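Local coordinates for protein transcriptional activator ToxR (Vibrio vulnificus, PDB 6UTC) that activates transcription from the bacterial inner membrane, its periplasmic domain, the part described here, probably sensing bile salts and interacting with the partner protein ToxS, at residues A[39-50]-A[86-94]; A[54-64]-A[75-86]. All blocks are in the same frame, centred on the assembly; numbering follows the deposited sequence.

How the contacts relate
Both contacts belong to one alpha/beta domain, in which helix 40-52 packs against a mixed sheet; the centres of contact 1 and contact 2 are about 13 Å apart. Contact 1 sets that helix against strand 88-93, an outermost strand of the sheet, whereas contact 2 is the hairpin of strands 62-67 and 72-78 together with the loops that run on from its open end. Strands 72-78 and 88-93 are neighbours, and along the chain contact 2 is nested within the loop that contact 1 closes. Glu86 belongs to both, and Tyr50 of the helix hydrogen-bonds His79 beyond the hairpin. Helix 40-52 therefore packs on strands 72-78 and 88-93 together, and the Cys46-Cys103 disulfide joins it to the C-terminal end.

Contact 1. Residues A[39-50]-A[86-94]; sequences WMPSIRQCVNKY and ENVTLRIFS
The indole of Trp39 and the side chain of Ile92 lie alongside with opposite headings at one end of an alpha/beta packing in which helix 40-50 crosses strand 88-93, one of the two edge strands, at 135°. The benzo end of the indole does the touching: CZ3 of Trp39 lies 4.0 Å from CG1 of Ile92, and CH2 of Trp39 comes to 3.6 Å from the backbone N of Ser94, while its NE1 is hydrogen-bonded to O of Gly68. Ile92 holds CG1 between its backbone N and carbonyl carbon (chi1 65°), and CD1 beyond it meets CB of Ser42. The two axes come no closer than 10.3 Å, and side chains bridge the distance. At mid-helix, SG of Cys46 sits 4.3 Å from CD1 of Leu90; this buried sulfur is disulfide-bonded to Cys103. Tyr50 closes the far end. With CG anti to its backbone N (chi1 -168°), the phenol points at the beginning of the strand, and CE1 of Tyr50 packs 3.7 Å from CG2 of Val88. Its hydroxyl is hydrogen-bonded to NE2 of His79. Back near Trp39, a water joins the two segments, 2.6 Å from OG of Ser42 and 3.2 Å from O of Phe93.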
loop_
_atom_site.group_PDB
_atom_site.type_symbol
_atom_site.label_atom_id
_atom_site.label_comp_id
_atom_site.label_asym_id
_atom_site.label_seq_id
_atom_site.Cartn_x
_atom_site.Cartn_y
_atom_site.Cartn_z
ATOM N N TRP A 39 -0.515 -2.068 11.387
ATOM C CA TRP A 39 0.359 -2.180 10.230
ATOM C C TRP A 39 0.845 -0.838 9.718
ATOM O O TRP A 39 1.660 -0.811 8.797
ATOM C CB TRP A 39 -0.379 -2.891 9.095
ATOM C CG TRP A 39 -0.566 -4.356 9.322
ATOM C CD1 TRP A 39 -1.627 -4.972 9.939
ATOM C CD2 TRP A 39 0.322 -5.398 8.917
ATOM N NE1 TRP A 39 -1.438 -6.335 9.946
ATOM C CE2 TRP A 39 -0.257 -6.623 9.310
ATOM C CE3 TRP A 39 1.549 -5.417 8.249
ATOM C CZ2 TRP A 39 0.352 -7.848 9.069
ATOM C CZ3 TRP A 39 2.160 -6.642 8.007
ATOM C CH2 TRP A 39 1.552 -7.840 8.412
ATOM N N MET A 40 0.377 0.273 10.281
ATOM C CA MET A 40 0.678 1.558 9.660
ATOM C C MET A 40 2.164 1.870 9.538
ATOM O O MET A 40 2.557 2.371 8.478
ATOM C CB MET A 40 -0.137 2.708 10.270
ATOM C CG MET A 40 -1.614 2.731 9.845
ATOM S SD MET A 40 -1.937 2.739 8.050
ATOM C CE MET A 40 -0.912 4.091 7.477
ATOM N N PRO A 41 3.026 1.618 10.530
ATOM C CA PRO A 41 4.447 1.918 10.310
ATOM C C PRO A 41 5.036 1.140 9.150
ATOM O O PRO A 41 5.840 1.690 8.384
ATOM C CB PRO A 41 5.090 1.576 11.659
ATOM C CG PRO A 41 4.004 1.781 12.630
ATOM C CD PRO A 41 2.767 1.272 11.939
ATOM N N SER A 42 4.628 -0.124 8.982
ATOM C CA SER A 42 5.084 -0.908 7.839
ATOM C C SER A 42 4.522 -0.362 6.542
ATOM O O SER A 42 5.246 -0.270 5.547
ATOM C CB SER A 42 4.643 -2.361 7.970
ATOM O OG SER A 42 5.205 -2.962 9.118
ATOM N N ILE A 43 3.228 -0.026 6.527
ATOM C CA ILE A 43 2.628 0.526 5.318
ATOM C C ILE A 43 3.327 1.815 4.921
ATOM O O ILE A 43 3.620 2.036 3.743
ATOM C CB ILE A 43 1.110 0.723 5.496
ATOM C CG1 ILE A 43 0.393 -0.621 5.646
ATOM C CG2 ILE A 43 0.539 1.475 4.296
ATOM C CD1 ILE A 43 -1.055 -0.467 6.078
ATOM N N ARG A 44 3.604 2.689 5.895
ATOM C CA ARG A 44 4.266 3.952 5.578
ATOM C C ARG A 44 5.643 3.721 4.975
ATOM O O ARG A 44 6.032 4.398 4.019
ATOM C CB ARG A 44 4.364 4.834 6.826
ATOM C CG ARG A 44 3.019 5.365 7.305
ATOM C CD ARG A 44 3.175 6.076 8.631
ATOM N NE ARG A 44 1.881 6.321 9.268
ATOM C CZ ARG A 44 1.572 5.943 10.498
ATOM N NH1 ARG A 44 2.457 5.313 11.267
ATOM N NH2 ARG A 44 0.358 6.196 10.969
ATOM N N GLN A 45 6.397 2.771 5.522
ATOM C CA GLN A 45 7.704 2.476 4.953
ATOM C C GLN A 45 7.569 1.938 3.542
ATOM O O GLN A 45 8.333 2.317 2.648
ATOM C CB GLN A 45 8.461 1.484 5.832
ATOM C CG GLN A 45 9.839 1.108 5.274
ATOM C CD GLN A 45 10.861 2.222 5.423
ATOM O OE1 GLN A 45 10.530 3.348 5.813
ATOM N NE2 GLN A 45 12.117 1.912 5.121
ATOM N N CYS A 46 6.591 1.062 3.322
ATOM C CA CYS A 46 6.373 0.496 1.995
ATOM C C CYS A 46 6.028 1.583 0.983
ATOM O O CYS A 46 6.591 1.625 -0.114
ATOM C CB CYS A 46 5.272 -0.558 2.070
ATOM S SG CYS A 46 5.158 -1.609 0.600
ATOM N N VAL A 47 5.126 2.492 1.349
ATOM C CA VAL A 47 4.782 3.595 0.457
ATOM C C VAL A 47 6.002 4.469 0.191
ATOM O O VAL A 47 6.245 4.892 -0.948
ATOM C CB VAL A 47 3.596 4.384 1.035
ATOM C CG1 VAL A 47 3.317 5.653 0.212
ATOM C CG2 VAL A 47 2.357 3.479 1.104
ATOM N N ASN A 48 6.796 4.741 1.233
ATOM C CA ASN A 48 8.041 5.500 1.063
ATOM C C ASN A 48 8.953 4.846 0.031
ATOM O O ASN A 48 9.465 5.512 -0.879
ATOM C CB ASN A 48 8.756 5.581 2.419
ATOM C CG ASN A 48 10.173 6.171 2.328
ATOM O OD1 ASN A 48 11.121 5.504 1.896
ATOM N ND2 ASN A 48 10.316 7.410 2.762
ATOM N N LYS A 49 9.188 3.543 0.167
ATOM C CA LYS A 49 10.112 2.865 -0.736
ATOM C C LYS A 49 9.529 2.753 -2.138
ATOM O O LYS A 49 10.260 2.857 -3.132
ATOM C CB LYS A 49 10.482 1.488 -0.191
ATOM C CG LYS A 49 11.025 1.509 1.222
ATOM C CD LYS A 49 12.089 2.565 1.431
ATOM C CE LYS A 49 13.387 2.191 0.762
ATOM N NZ LYS A 49 14.470 3.156 1.134
ATOM N N TYR A 50 8.212 2.562 -2.240
ATOM C CA TYR A 50 7.592 2.448 -3.551
ATOM C C TYR A 50 7.698 3.756 -4.304
ATOM O O TYR A 50 7.919 3.767 -5.522
ATOM C CB TYR A 50 6.139 2.040 -3.374
ATOM C CG TYR A 50 5.455 1.603 -4.648
ATOM C CD1 TYR A 50 5.582 0.303 -5.105
ATOM C CD2 TYR A 50 4.670 2.479 -5.375
ATOM C CE1 TYR A 50 4.956 -0.120 -6.261
ATOM C CE2 TYR A 50 4.031 2.064 -6.540
ATOM C CZ TYR A 50 4.181 0.760 -6.967
ATOM O OH TYR A 50 3.555 0.314 -8.116
ATOM N N GLU A 86 1.903 -0.310 -14.219
ATOM C CA GLU A 86 2.687 -0.332 -13.002
ATOM C C GLU A 86 1.894 -0.811 -11.797
ATOM O O GLU A 86 2.476 -0.956 -10.717
ATOM C CB GLU A 86 3.263 1.061 -12.738
ATOM C CG GLU A 86 4.040 1.607 -13.932
ATOM C CD GLU A 86 4.693 2.947 -13.669
ATOM O OE1 GLU A 86 5.403 3.082 -12.650
ATOM O OE2 GLU A 86 4.496 3.875 -14.483
ATOM N N ASN A 87 0.599 -1.082 -11.945
ATOM C CA ASN A 87 -0.168 -1.558 -10.798
ATOM C C ASN A 87 0.422 -2.864 -10.296
ATOM O O ASN A 87 0.754 -3.755 -11.084
ATOM C CB ASN A 87 -1.611 -1.843 -11.198
ATOM C CG ASN A 87 -2.382 -0.598 -11.551
ATOM O OD1 ASN A 87 -1.915 0.513 -11.336
ATOM N ND2 ASN A 87 -3.578 -0.780 -12.085
ATOM N N VAL A 88 0.503 -3.007 -8.973
ATOM C CA VAL A 88 1.063 -4.222 -8.399
ATOM C C VAL A 88 0.336 -4.609 -7.126
ATOM O O VAL A 88 -0.122 -3.757 -6.352
ATOM C CB VAL A 88 2.570 -4.132 -8.105
ATOM C CG1 VAL A 88 3.367 -4.063 -9.373
ATOM C CG2 VAL A 88 2.853 -2.953 -7.217
ATOM N N THR A 89 0.232 -5.915 -6.927
ATOM C CA THR A 89 -0.111 -6.499 -5.644
ATOM C C THR A 89 1.175 -6.952 -4.975
ATOM O O THR A 89 1.941 -7.731 -5.560
ATOM C CB THR A 89 -1.013 -7.710 -5.833
ATOM O OG1 THR A 89 -2.162 -7.344 -6.588
ATOM C CG2 THR A 89 -1.471 -8.221 -4.481
ATOM N N LEU A 90 1.405 -6.475 -3.756
ATOM C CA LEU A 90 2.560 -6.856 -2.959
ATOM C C LEU A 90 2.078 -7.494 -1.666
ATOM O O LEU A 90 0.983 -7.208 -1.185
ATOM C CB LEU A 90 3.409 -5.626 -2.603
ATOM C CG LEU A 90 3.876 -4.693 -3.724
ATOM C CD1 LEU A 90 4.705 -3.566 -3.146
ATOM C CD2 LEU A 90 4.656 -5.467 -4.773
ATOM N N ARG A 91 2.911 -8.351 -1.094
ATOM C CA ARG A 91 2.618 -9.017 0.165
ATOM C C ARG A 91 3.755 -8.724 1.128
ATOM O O ARG A 91 4.929 -8.908 0.788
ATOM C CB ARG A 91 2.471 -10.522 -0.047
ATOM C CG ARG A 91 1.483 -10.867 -1.159
ATOM C CD ARG A 91 2.155 -11.597 -2.315
ATOM N NE ARG A 91 1.488 -11.351 -3.596
ATOM C CZ ARG A 91 0.313 -11.867 -3.940
ATOM N NH1 ARG A 91 -0.341 -12.652 -3.093
ATOM N NH2 ARG A 91 -0.213 -11.596 -5.128
ATOM N N ILE A 92 3.421 -8.240 2.314
ATOM C CA ILE A 92 4.436 -7.972 3.318
ATOM C C ILE A 92 4.116 -8.767 4.570
ATOM O O ILE A 92 2.957 -9.062 4.869
ATOM C CB ILE A 92 4.616 -6.468 3.622
ATOM C CG1 ILE A 92 3.352 -5.889 4.251
ATOM C CG2 ILE A 92 4.990 -5.703 2.347
ATOM C CD1 ILE A 92 3.520 -4.456 4.702
ATOM N N PHE A 93 5.163 -9.124 5.302
ATOM C CA PHE A 93 5.028 -9.895 6.524
ATOM C C PHE A 93 5.306 -9.010 7.727
ATOM O O PHE A 93 6.008 -8.000 7.629
ATOM C CB PHE A 93 5.971 -11.100 6.511
ATOM C CG PHE A 93 5.588 -12.138 5.502
ATOM C CD1 PHE A 93 5.957 -12.003 4.176
ATOM C CD2 PHE A 93 4.826 -13.236 5.871
ATOM C CE1 PHE A 93 5.593 -12.951 3.235
ATOM C CE2 PHE A 93 4.458 -14.191 4.938
ATOM C CZ PHE A 93 4.844 -14.048 3.617
ATOM N N SER A 94 4.726 -9.385 8.866
ATOM C CA SER A 94 4.922 -8.596 10.076
ATOM C C SER A 94 6.352 -8.722 10.591
ATOM O O SER A 94 6.999 -7.718 10.911
ATOM C CB SER A 94 3.916 -9.013 11.148
ATOM O OG SER A 94 3.996 -10.402 11.394
HETATM O O HOH W 1 6.535 -5.212 9.027
#

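Contact 2. Residues A[54-64]-A[75-86]; sequences HTGDSAPVKVI and LNYIHTLPHSNE
Val63 lays its CG2 methyl over the centre of the Tyr77 ring, 3.7 Å from the centroid and 2° off the normal, a nearly perpendicular CH-pi contact. With CG1 between the backbone N and the carbonyl carbon (chi1 62°), CG2 of Val63 is left anti to N, over the ring and against CB of Leu75. Pro60 approaches the same ring differently, bringing CG to the edge of Tyr77 near CD1. On the other face of the sheet, shared with Lys62 and Asn76, Ile64 packs obliquely on Ile78, CG1 against CD1 in the Ile78 conformer described, and the extended chain of Lys62 runs over Ile78. Strands 62-67 and 72-78, which carry most of these side chains, form an antiparallel beta hairpin with Val63 and Tyr77 as a non-hydrogen-bonded pair. Ile64 and Asn76 exchange backbone bonds, and N of Ile78 donates almost straight to O of Lys62, with an angle of 176° at the hydrogen. A classic beta bulge follows: Val61 and Lys62 both face Ile78, whose carbonyl O accepts from N of Val61 at 2.8 Å and only weakly from N of Lys62.

Past the bulge the imidazole of His79 is sandwiched, CB of Glu86 over one face and Pro60 over the other. ND1 of His79 makes a weak, bent bond of 2.8 Å to O of Ser58, while NE2 is taken by Tyr50. A water ties the loops together here, donating to the carbonyls of Asp57 and Ala59 and accepting from N of Thr80. At the outer edge, in the Ser58 conformer described, OG donates to the syn lone pair of OE2 of Glu86 and sits over one face of the His83 ring, offset toward its rim. The His54 ring lies nearly coplanar with that carboxylate, its CD2 3.1 Å from OE1 of Glu86.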
loop_
_atom_site.group_PDB
_atom_site.type_symbol
_atom_site.label_atom_id
_atom_site.label_comp_id
_atom_site.label_asym_id
_atom_site.label_seq_id
_atom_site.Cartn_x
_atom_site.Cartn_y
_atom_site.Cartn_z
ATOM N N HIS A 54 8.698 5.175 -8.316
ATOM C CA HIS A 54 7.441 5.593 -8.953
ATOM C C HIS A 54 7.189 7.060 -8.597
ATOM O O HIS A 54 6.557 7.362 -7.584
ATOM C CB HIS A 54 6.282 4.719 -8.492
ATOM C CG HIS A 54 6.490 3.256 -8.717
ATOM N ND1 HIS A 54 7.170 2.458 -7.823
ATOM C CD2 HIS A 54 6.084 2.437 -9.717
ATOM C CE1 HIS A 54 7.191 1.215 -8.272
ATOM N NE2 HIS A 54 6.535 1.175 -9.418
ATOM N N THR A 55 7.665 7.969 -9.448
ATOM C CA THR A 55 7.564 9.397 -9.171
ATOM C C THR A 55 6.773 10.118 -10.254
ATOM O O THR A 55 6.585 9.612 -11.366
ATOM C CB THR A 55 8.947 10.069 -9.053
ATOM O OG1 THR A 55 9.658 9.933 -10.291
ATOM C CG2 THR A 55 9.762 9.452 -7.933
ATOM N N GLY A 56 6.322 11.320 -9.910
ATOM C CA GLY A 56 5.662 12.169 -10.889
ATOM C C GLY A 56 4.344 11.563 -11.320
ATOM O O GLY A 56 3.544 11.110 -10.493
ATOM N N ASP A 57 4.117 11.536 -12.636
ATOM C CA ASP A 57 2.899 10.932 -13.168
ATOM C C ASP A 57 2.785 9.461 -12.800
ATOM O O ASP A 57 1.674 8.924 -12.763
ATOM C CB ASP A 57 2.856 11.077 -14.688
ATOM C CG ASP A 57 2.708 12.517 -15.129
ATOM O OD1 ASP A 57 2.165 13.323 -14.344
ATOM O OD2 ASP A 57 3.128 12.836 -16.262
ATOM N N SER A 58 3.906 8.795 -12.536
ATOM C CA SER A 58 3.902 7.382 -12.181
ATOM C C SER A 58 3.686 7.124 -10.695
ATOM O O SER A 58 3.665 5.960 -10.288
ATOM C CB SER A 58 5.193 6.706 -12.649
ATOM O OG SER A 58 5.202 6.568 -14.058
ATOM N N ALA A 59 3.536 8.159 -9.879
ATOM C CA ALA A 59 3.250 7.932 -8.470
ATOM C C ALA A 59 1.892 7.248 -8.348
ATOM O O ALA A 59 0.965 7.569 -9.099
ATOM C CB ALA A 59 3.211 9.253 -7.707
ATOM N N PRO A 60 1.739 6.289 -7.439
ATOM C CA PRO A 60 0.434 5.645 -7.301
ATOM C C PRO A 60 -0.560 6.636 -6.732
ATOM O O PRO A 60 -0.208 7.533 -5.960
ATOM C CB PRO A 60 0.709 4.508 -6.311
ATOM C CG PRO A 60 1.835 5.032 -5.480
ATOM C CD PRO A 60 2.708 5.780 -6.453
ATOM N N VAL A 61 -1.815 6.479 -7.155
ATOM C CA VAL A 61 -2.917 7.264 -6.612
ATOM C C VAL A 61 -3.292 6.747 -5.232
ATOM O O VAL A 61 -3.518 7.516 -4.287
ATOM C CB VAL A 61 -4.124 7.200 -7.572
ATOM C CG1 VAL A 61 -5.309 7.975 -7.000
ATOM C CG2 VAL A 61 -3.756 7.700 -8.971
ATOM N N LYS A 62 -3.355 5.434 -5.093
ATOM C CA LYS A 62 -3.853 4.836 -3.877
ATOM C C LYS A 62 -3.202 3.488 -3.707
ATOM O O LYS A 62 -2.633 2.917 -4.645
ATOM C CB LYS A 62 -5.377 4.707 -3.891
ATOM C CG LYS A 62 -5.930 3.977 -5.067
ATOM C CD LYS A 62 -7.393 4.374 -5.254
ATOM C CE LYS A 62 -7.967 3.843 -6.550
ATOM N NZ LYS A 62 -9.346 4.374 -6.746
ATOM N N VAL A 63 -3.275 3.004 -2.480
ATOM C CA VAL A 63 -2.860 1.657 -2.135
ATOM C C VAL A 63 -3.965 1.055 -1.283
ATOM O O VAL A 63 -4.429 1.681 -0.317
ATOM C CB VAL A 63 -1.468 1.598 -1.464
ATOM C CG1 VAL A 63 -1.426 2.336 -0.153
ATOM C CG2 VAL A 63 -1.009 0.152 -1.297
ATOM N N ILE A 64 -4.447 -0.109 -1.690
ATOM C CA ILE A 64 -5.513 -0.801 -0.979
ATOM C C ILE A 64 -4.858 -1.832 -0.081
ATOM O O ILE A 64 -4.153 -2.729 -0.563
ATOM C CB ILE A 64 -6.491 -1.494 -1.939
ATOM C CG1 ILE A 64 -6.866 -0.577 -3.108
ATOM C CG2 ILE A 64 -7.714 -2.026 -1.160
ATOM C CD1 ILE A 64 -7.525 0.681 -2.719
ATOM N N LEU A 75 -0.945 -5.383 -0.146
ATOM C CA LEU A 75 -1.022 -3.991 -0.583
ATOM C C LEU A 75 -1.155 -3.962 -2.097
ATOM O O LEU A 75 -0.308 -4.513 -2.808
ATOM C CB LEU A 75 0.230 -3.221 -0.170
ATOM C CG LEU A 75 0.413 -3.033 1.330
ATOM C CD1 LEU A 75 1.774 -2.426 1.644
ATOM C CD2 LEU A 75 -0.695 -2.172 1.906
ATOM N N ASN A 76 -2.204 -3.324 -2.585
ATOM C CA ASN A 76 -2.441 -3.194 -4.017
ATOM C C ASN A 76 -2.234 -1.733 -4.399
ATOM O O ASN A 76 -3.049 -0.870 -4.043
ATOM C CB ASN A 76 -3.842 -3.685 -4.370
ATOM C CG ASN A 76 -3.866 -5.175 -4.674
ATOM O OD1 ASN A 76 -3.432 -5.600 -5.746
ATOM N ND2 ASN A 76 -4.323 -5.968 -3.734
ATOM N N TYR A 77 -1.137 -1.462 -5.098
ATOM C CA TYR A 77 -0.830 -0.117 -5.569
ATOM C C TYR A 77 -1.540 0.134 -6.885
ATOM O O TYR A 77 -1.371 -0.633 -7.844
ATOM C CB TYR A 77 0.674 0.019 -5.763
ATOM C CG TYR A 77 1.425 0.220 -4.473
ATOM C CD1 TYR A 77 1.584 1.486 -3.945
ATOM C CD2 TYR A 77 1.957 -0.856 -3.781
ATOM C CE1 TYR A 77 2.263 1.690 -2.760
ATOM C CE2 TYR A 77 2.643 -0.663 -2.587
ATOM C CZ TYR A 77 2.794 0.616 -2.097
ATOM O OH TYR A 77 3.473 0.818 -0.909
ATOM N N ILE A 78 -2.329 1.197 -6.929
ATOM C CA ILE A 78 -3.106 1.556 -8.104
ATOM C C ILE A 78 -2.577 2.875 -8.642
ATOM O O ILE A 78 -2.408 3.846 -7.889
ATOM C CB ILE A 78 -4.606 1.627 -7.781
ATOM C CG1 ILE A 78 -5.104 0.241 -7.353
ATOM C CG2 ILE A 78 -5.386 2.141 -8.989
ATOM C CD1 ILE A 78 -6.468 0.232 -6.693
ATOM N N HIS A 79 -2.284 2.889 -9.930
ATOM C CA HIS A 79 -1.768 4.063 -10.616
ATOM C C HIS A 79 -2.865 4.727 -11.440
ATOM O O HIS A 79 -3.975 4.218 -11.582
ATOM C CB HIS A 79 -0.583 3.649 -11.491
ATOM C CG HIS A 79 0.597 3.196 -10.696
ATOM N ND1 HIS A 79 1.710 3.984 -10.499
ATOM C CD2 HIS A 79 0.814 2.056 -10.003
ATOM C CE1 HIS A 79 2.567 3.339 -9.726
ATOM N NE2 HIS A 79 2.045 2.171 -9.405
ATOM N N THR A 80 -2.541 5.897 -11.989
ATOM C CA THR A 80 -3.431 6.472 -12.983
ATOM C C THR A 80 -3.547 5.506 -14.161
ATOM O O THR A 80 -2.664 4.677 -14.402
ATOM C CB THR A 80 -2.887 7.818 -13.474
ATOM O OG1 THR A 80 -1.637 7.610 -14.131
ATOM C CG2 THR A 80 -2.708 8.801 -12.314
ATOM N N LEU A 81 -4.660 5.598 -14.887
ATOM C CA LEU A 81 -4.879 4.675 -16.001
ATOM C C LEU A 81 -3.738 4.649 -17.016
ATOM O O LEU A 81 -3.339 3.547 -17.428
ATOM C CB LEU A 81 -6.256 4.907 -16.641
ATOM C CG LEU A 81 -7.410 4.396 -15.771
ATOM C CD1 LEU A 81 -8.735 4.933 -16.279
ATOM C CD2 LEU A 81 -7.425 2.869 -15.720
ATOM N N PRO A 82 -3.158 5.775 -17.439
ATOM C CA PRO A 82 -2.024 5.690 -18.373
ATOM C C PRO A 82 -0.834 4.956 -17.810
ATOM O O PRO A 82 0.035 4.524 -18.580
ATOM C CB PRO A 82 -1.676 7.158 -18.657
ATOM C CG PRO A 82 -2.882 7.918 -18.272
ATOM C CD PRO A 82 -3.526 7.171 -17.152
ATOM N N HIS A 83 -0.741 4.822 -16.487
ATOM C CA HIS A 83 0.360 4.110 -15.855
ATOM C C HIS A 83 -0.102 2.825 -15.186
ATOM O O HIS A 83 0.592 2.297 -14.309
ATOM C CB HIS A 83 1.112 5.028 -14.896
ATOM C CG HIS A 83 1.768 6.177 -15.590
ATOM N ND1 HIS A 83 2.903 6.026 -16.356
ATOM C CD2 HIS A 83 1.424 7.483 -15.673
ATOM C CE1 HIS A 83 3.243 7.198 -16.865
ATOM N NE2 HIS A 83 2.364 8.098 -16.465
ATOM N N SER A 84 -1.241 2.288 -15.608
ATOM C CA SER A 84 -1.769 1.095 -14.964
ATOM C C SER A 84 -0.924 -0.145 -15.211
ATOM O O SER A 84 -1.126 -1.146 -14.517
ATOM C CB SER A 84 -3.215 0.855 -15.391
ATOM O OG SER A 84 -3.338 0.815 -16.804
ATOM N N ASN A 85 0.012 -0.118 -16.164
ATOM C CA ASN A 85 0.936 -1.238 -16.269
ATOM C C ASN A 85 1.865 -1.338 -15.066
ATOM O O ASN A 85 2.521 -2.372 -14.888
ATOM C CB ASN A 85 1.720 -1.218 -17.587
ATOM C CG ASN A 85 2.670 -0.051 -17.691
ATOM O OD1 ASN A 85 2.464 0.998 -17.087
ATOM N ND2 ASN A 85 3.719 -0.220 -18.485
ATOM N N GLU A 86 1.903 -0.310 -14.219
ATOM C CA GLU A 86 2.687 -0.332 -13.002
ATOM C C GLU A 86 1.894 -0.811 -11.797
ATOM O O GLU A 86 2.476 -0.956 -10.717
ATOM C CB GLU A 86 3.263 1.061 -12.738
ATOM C CG GLU A 86 4.040 1.607 -13.932
ATOM C CD GLU A 86 4.693 2.947 -13.669
ATOM O OE1 GLU A 86 5.403 3.082 -12.650
ATOM O OE2 GLU A 86 4.496 3.875 -14.483
HETATM O O HOH W 2 5.181 -1.219 -10.181
HETATM O O HOH W 3 0.379 6.730 -11.588
HETATM O O HOH W 4 -5.340 -5.163 -1.011
#